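Local coordinates for protein UDP-N-acetylglucosamine 3-dehydrogenase (Acidithiobacillus ferrooxidans, PDB 7BVJ) that catalyses the NAD(+)-dependent oxidation of the glucosamine 3-position of UDP-N-acetylglucosamine to a ketone, a step in lipid A biosynthesis, at residues Gly117-Tyr128 / Val261-Glu272. Residues are numbered along the deposited sequence; the frame is centred on the assembly and turned at random.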
loop_
_atom_site.group_PDB
_atom_site.type_symbol
_atom_site.label_atom_id
_atom_site.label_comp_id
_atom_site.label_asym_id
_atom_site.label_seq_id
_atom_site.Cartn_x
_atom_site.Cartn_y
_atom_site.Cartn_z
ATOM N N GLY A 117 -5.349 -0.743 1.835
ATOM C CA GLY A 117 -4.236 -1.661 1.998
ATOM C C GLY A 117 -2.886 -1.166 1.505
ATOM O O GLY A 117 -2.345 -1.687 0.527
ATOM N N HIS A 118 -2.312 -0.179 2.199
ATOM C CA HIS A 118 -0.991 0.339 1.863
ATOM C C HIS A 118 0.030 -0.320 2.783
ATOM O O HIS A 118 0.501 0.256 3.775
ATOM C CB HIS A 118 -0.980 1.858 1.954
ATOM C CG HIS A 118 -1.522 2.514 0.724
ATOM N ND1 HIS A 118 -0.881 2.443 -0.491
ATOM C CD2 HIS A 118 -2.662 3.211 0.510
ATOM C CE1 HIS A 118 -1.584 3.097 -1.397
ATOM N NE2 HIS A 118 -2.674 3.568 -0.817
ATOM N N ILE A 119 0.410 -1.539 2.384
ATOM C CA ILE A 119 1.130 -2.476 3.241
ATOM C C ILE A 119 2.481 -1.935 3.714
ATOM O O ILE A 119 2.898 -2.220 4.846
ATOM C CB ILE A 119 1.276 -3.835 2.519
ATOM C CG1 ILE A 119 1.738 -4.923 3.498
ATOM C CG2 ILE A 119 2.207 -3.732 1.288
ATOM C CD1 ILE A 119 1.268 -6.328 3.146
ATOM N N LYS A 120 3.166 -1.123 2.904
ATOM C CA LYS A 120 4.551 -0.631 3.153
ATOM C C LYS A 120 4.600 0.227 4.414
ATOM O O LYS A 120 5.625 0.397 4.932
ATOM C CB LYS A 120 5.038 0.161 1.941
ATOM C CG LYS A 120 6.164 -0.420 1.125
ATOM C CD LYS A 120 5.760 -1.516 0.217
ATOM C CE LYS A 120 6.310 -2.836 0.705
ATOM N NZ LYS A 120 5.716 -3.958 -0.035
ATOM N N ARG A 121 3.471 0.749 4.843
ATOM C CA ARG A 121 3.445 1.528 6.069
ATOM C C ARG A 121 3.757 0.673 7.283
ATOM O O ARG A 121 4.274 1.201 8.274
ATOM C CB ARG A 121 2.089 2.193 6.265
ATOM C CG ARG A 121 1.726 3.263 5.271
ATOM C CD ARG A 121 0.536 4.035 5.754
ATOM N NE ARG A 121 0.221 5.176 4.897
ATOM C CZ ARG A 121 -0.424 6.252 5.328
ATOM N NH1 ARG A 121 -0.821 6.306 6.586
ATOM N NH2 ARG A 121 -0.679 7.257 4.515
ATOM N N VAL A 122 3.431 -0.624 7.256
ATOM C CA VAL A 122 3.677 -1.481 8.415
ATOM C C VAL A 122 4.972 -2.274 8.262
ATOM O O VAL A 122 5.287 -3.116 9.113
ATOM C CB VAL A 122 2.470 -2.405 8.724
ATOM C CG1 VAL A 122 1.162 -1.618 8.786
ATOM C CG2 VAL A 122 2.350 -3.534 7.733
ATOM N N HIS A 123 5.745 -2.000 7.212
ATOM C CA HIS A 123 7.059 -2.607 7.065
ATOM C C HIS A 123 7.922 -2.299 8.290
ATOM O O HIS A 123 7.877 -1.179 8.811
ATOM C CB HIS A 123 7.755 -2.097 5.801
ATOM C CG HIS A 123 8.936 -2.926 5.403
ATOM N ND1 HIS A 123 10.146 -2.859 6.058
ATOM C CD2 HIS A 123 9.079 -3.879 4.450
ATOM C CE1 HIS A 123 10.989 -3.722 5.516
ATOM N NE2 HIS A 123 10.366 -4.353 4.536
ATOM N N PRO A 124 8.699 -3.272 8.785
ATOM C CA PRO A 124 9.460 -3.043 10.031
ATOM C C PRO A 124 10.406 -1.846 9.973
ATOM O O PRO A 124 10.575 -1.134 10.975
ATOM C CB PRO A 124 10.225 -4.364 10.217
ATOM C CG PRO A 124 9.428 -5.389 9.483
ATOM C CD PRO A 124 8.735 -4.683 8.347
ATOM N N ALA A 125 11.031 -1.599 8.820
ATOM C CA ALA A 125 11.949 -0.471 8.723
ATOM C C ALA A 125 11.206 0.850 8.844
ATOM O O ALA A 125 11.686 1.789 9.502
ATOM C CB ALA A 125 12.718 -0.536 7.406
ATOM N N ILE A 126 10.019 0.931 8.246
ATOM C CA ILE A 126 9.258 2.176 8.299
ATOM C C ILE A 126 8.729 2.405 9.711
ATOM O O ILE A 126 8.721 3.535 10.208
ATOM C CB ILE A 126 8.124 2.163 7.255
ATOM C CG1 ILE A 126 8.596 2.699 5.900
ATOM C CG2 ILE A 126 6.990 3.089 7.694
ATOM C CD1 ILE A 126 9.896 2.144 5.385
ATOM N N GLN A 127 8.287 1.343 10.382
ATOM C CA GLN A 127 7.814 1.502 11.751
ATOM C C GLN A 127 8.941 1.981 12.649
ATOM O O GLN A 127 8.750 2.884 13.470
ATOM C CB GLN A 127 7.227 0.184 12.267
ATOM C CG GLN A 127 6.707 0.235 13.713
ATOM C CD GLN A 127 5.520 -0.701 13.945
ATOM O OE1 GLN A 127 4.670 -0.883 13.061
ATOM N NE2 GLN A 127 5.459 -1.303 15.137
ATOM N N TYR A 128 10.135 1.408 12.475
ATOM C CA TYR A 128 11.274 1.832 13.274
ATOM C C TYR A 128 11.616 3.294 13.019
ATOM O O TYR A 128 11.908 4.047 13.960
ATOM C CB TYR A 128 12.483 0.945 12.981
ATOM C CG TYR A 128 13.693 1.322 13.817
ATOM C CD1 TYR A 128 14.601 2.273 13.370
ATOM C CD2 TYR A 128 13.917 0.735 15.054
ATOM C CE1 TYR A 128 15.689 2.625 14.121
ATOM C CE2 TYR A 128 15.007 1.082 15.812
ATOM C CZ TYR A 128 15.888 2.027 15.340
ATOM O OH TYR A 128 16.979 2.371 16.087
ATOM N N VAL A 261 20.670 -1.431 11.781
ATOM C CA VAL A 261 19.475 -1.557 12.662
ATOM C C VAL A 261 18.947 -2.981 12.660
ATOM O O VAL A 261 18.662 -3.550 11.632
ATOM C CB VAL A 261 18.368 -0.534 12.372
ATOM C CG1 VAL A 261 17.172 -0.739 13.261
ATOM C CG2 VAL A 261 18.867 0.858 12.547
ATOM N N ASP A 262 18.796 -3.528 13.859
ATOM C CA ASP A 262 18.308 -4.912 13.996
ATOM C C ASP A 262 16.787 -4.949 13.807
ATOM O O ASP A 262 16.019 -4.665 14.697
ATOM C CB ASP A 262 18.863 -5.603 15.234
ATOM C CG ASP A 262 20.280 -6.120 15.105
ATOM O OD1 ASP A 262 20.709 -6.418 13.986
ATOM O OD2 ASP A 262 20.931 -6.218 16.138
ATOM N N LEU A 263 16.398 -5.328 12.617
ATOM C CA LEU A 263 14.949 -5.415 12.263
ATOM C C LEU A 263 14.410 -6.839 12.393
ATOM O O LEU A 263 14.999 -7.748 11.878
ATOM C CB LEU A 263 14.649 -4.938 10.835
ATOM C CG LEU A 263 14.904 -3.487 10.446
ATOM C CD1 LEU A 263 14.586 -3.274 8.982
ATOM C CD2 LEU A 263 14.129 -2.528 11.302
ATOM N N ALA A 264 13.257 -6.964 13.008
ATOM C CA ALA A 264 12.553 -8.253 13.141
ATOM C C ALA A 264 11.642 -8.442 11.928
ATOM O O ALA A 264 11.022 -7.473 11.525
ATOM C CB ALA A 264 11.726 -8.216 14.388
ATOM N N LYS A 265 11.606 -9.654 11.379
ATOM C CA LYS A 265 10.690 -9.954 10.256
ATOM C C LYS A 265 9.328 -10.290 10.854
ATOM O O LYS A 265 9.304 -11.052 11.777
ATOM C CB LYS A 265 11.172 -11.120 9.380
ATOM C CG LYS A 265 12.668 -11.398 9.322
ATOM C CD LYS A 265 13.057 -12.837 8.929
ATOM C CE LYS A 265 13.941 -13.563 9.927
ATOM N NZ LYS A 265 14.234 -14.993 9.644
ATOM N N ARG A 266 8.261 -9.657 10.383
ATOM C CA ARG A 266 6.912 -10.014 10.810
ATOM C C ARG A 266 5.979 -10.076 9.601
ATOM O O ARG A 266 6.310 -9.634 8.500
ATOM C CB ARG A 266 6.374 -9.045 11.874
ATOM C CG ARG A 266 5.764 -7.779 11.326
ATOM C CD ARG A 266 5.228 -6.915 12.445
ATOM N NE ARG A 266 4.758 -5.617 11.964
ATOM C CZ ARG A 266 4.809 -4.496 12.680
ATOM N NH1 ARG A 266 5.331 -4.516 13.906
ATOM N NH2 ARG A 266 4.353 -3.350 12.170
ATOM N N ASP A 267 4.806 -10.664 9.820
ATOM C CA ASP A 267 3.779 -10.775 8.789
ATOM C C ASP A 267 3.139 -9.408 8.567
ATOM O O ASP A 267 2.413 -8.913 9.427
ATOM C CB ASP A 267 2.739 -11.806 9.224
ATOM C CG ASP A 267 1.955 -12.380 8.057
ATOM O OD1 ASP A 267 1.595 -11.631 7.113
ATOM O OD2 ASP A 267 1.696 -13.600 8.097
ATOM N N ALA A 268 3.406 -8.788 7.419
ATOM C CA ALA A 268 2.901 -7.436 7.191
ATOM C C ALA A 268 1.384 -7.424 7.010
ATOM O O ALA A 268 0.688 -6.553 7.547
ATOM C CB ALA A 268 3.601 -6.819 5.977
ATOM N N LEU A 269 0.848 -8.380 6.259
ATOM C CA LEU A 269 -0.583 -8.365 5.986
ATOM C C LEU A 269 -1.387 -8.729 7.234
ATOM O O LEU A 269 -2.445 -8.139 7.497
ATOM C CB LEU A 269 -0.883 -9.309 4.813
ATOM C CG LEU A 269 -2.364 -9.536 4.500
ATOM C CD1 LEU A 269 -2.989 -8.240 4.030
ATOM C CD2 LEU A 269 -2.556 -10.649 3.485
ATOM N N ALA A 270 -0.899 -9.689 8.024
ATOM C CA ALA A 270 -1.491 -9.934 9.340
ATOM C C ALA A 270 -1.475 -8.675 10.203
ATOM O O ALA A 270 -2.449 -8.382 10.900
ATOM C CB ALA A 270 -0.754 -11.072 10.057
ATOM N N ALA A 271 -0.361 -7.935 10.192
ATOM C CA ALA A 271 -0.265 -6.703 10.977
ATOM C C ALA A 271 -1.307 -5.688 10.527
ATOM O O ALA A 271 -1.987 -5.059 11.345
ATOM C CB ALA A 271 1.148 -6.113 10.834
ATOM N N GLU A 272 -1.436 -5.517 9.217
ATOM C CA GLU A 272 -2.374 -4.553 8.656
ATOM C C GLU A 272 -3.820 -4.953 8.973
ATOM O O GLU A 272 -4.664 -4.106 9.307
ATOM C CB GLU A 272 -2.073 -4.457 7.150
ATOM C CG GLU A 272 -3.046 -3.791 6.221
ATOM C CD GLU A 272 -2.467 -3.638 4.789
ATOM O OE1 GLU A 272 -2.031 -2.535 4.388
ATOM O OE2 GLU A 272 -2.422 -4.643 4.062
#
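Ile-119, on the 3-10 segment 119-121, and nearby Val-122 pack against the first turn of helix 268-282. Ile-119 CG1, anti to its own N (chi1 -167°), lies 3.6 Å from Ala-268 CB, and CD1 continues along the helix to the backbone N and CB of Leu-269. Val-122 CG2 lies 3.5 Å from Ala-268 O and also meets Ala-268 CB and, more loosely, Ala-271 CB. The extended Glu-272 brings OE1 to 3.2 Å from His-118 N, yet the angle there is too poor for a hydrogen bond. Further along, Leu-263 spreads its two methyls over the start of helix 124-132: CD1 meets Ala-125 CB at 3.7 Å and CD2 faces Pro-124 O, while the ring carbon CG of Pro-124 abuts Ala-264 O. At the far end Val-261 CG1 sits over the centre of one face of the Tyr-128 ring, a CH-pi contact at 3.6 Å from the centroid. With an alanine at Tyr-128, Val-261 CG1 is likely to be left without the ring face it sits on. The solvent side is looser and polar. There Arg-266, its chain extended from CG to NE, reaches over to 117-128 and its NH2 donates to Gln-127 OE1 (2.6 Å, 158° at the hydrogen), the oxygen lying at the guanidinium edge though the donor stands above the amide plane. The two planes are 62° apart, and the same NH2 makes a weak second bond to Val-122 O. His-123 and Asp-267 N-cap the two helices. In this Gfo/Idh/MocA fold the contact joins both domains: 117-128 leads from edge strand 114-117 of the Rossmann sheet into helix 124-132, whereas 261-272 returns from edge strand 256-261 of the mixed sheet to helix 268-282, where Leu-269 packs on helix 13-25.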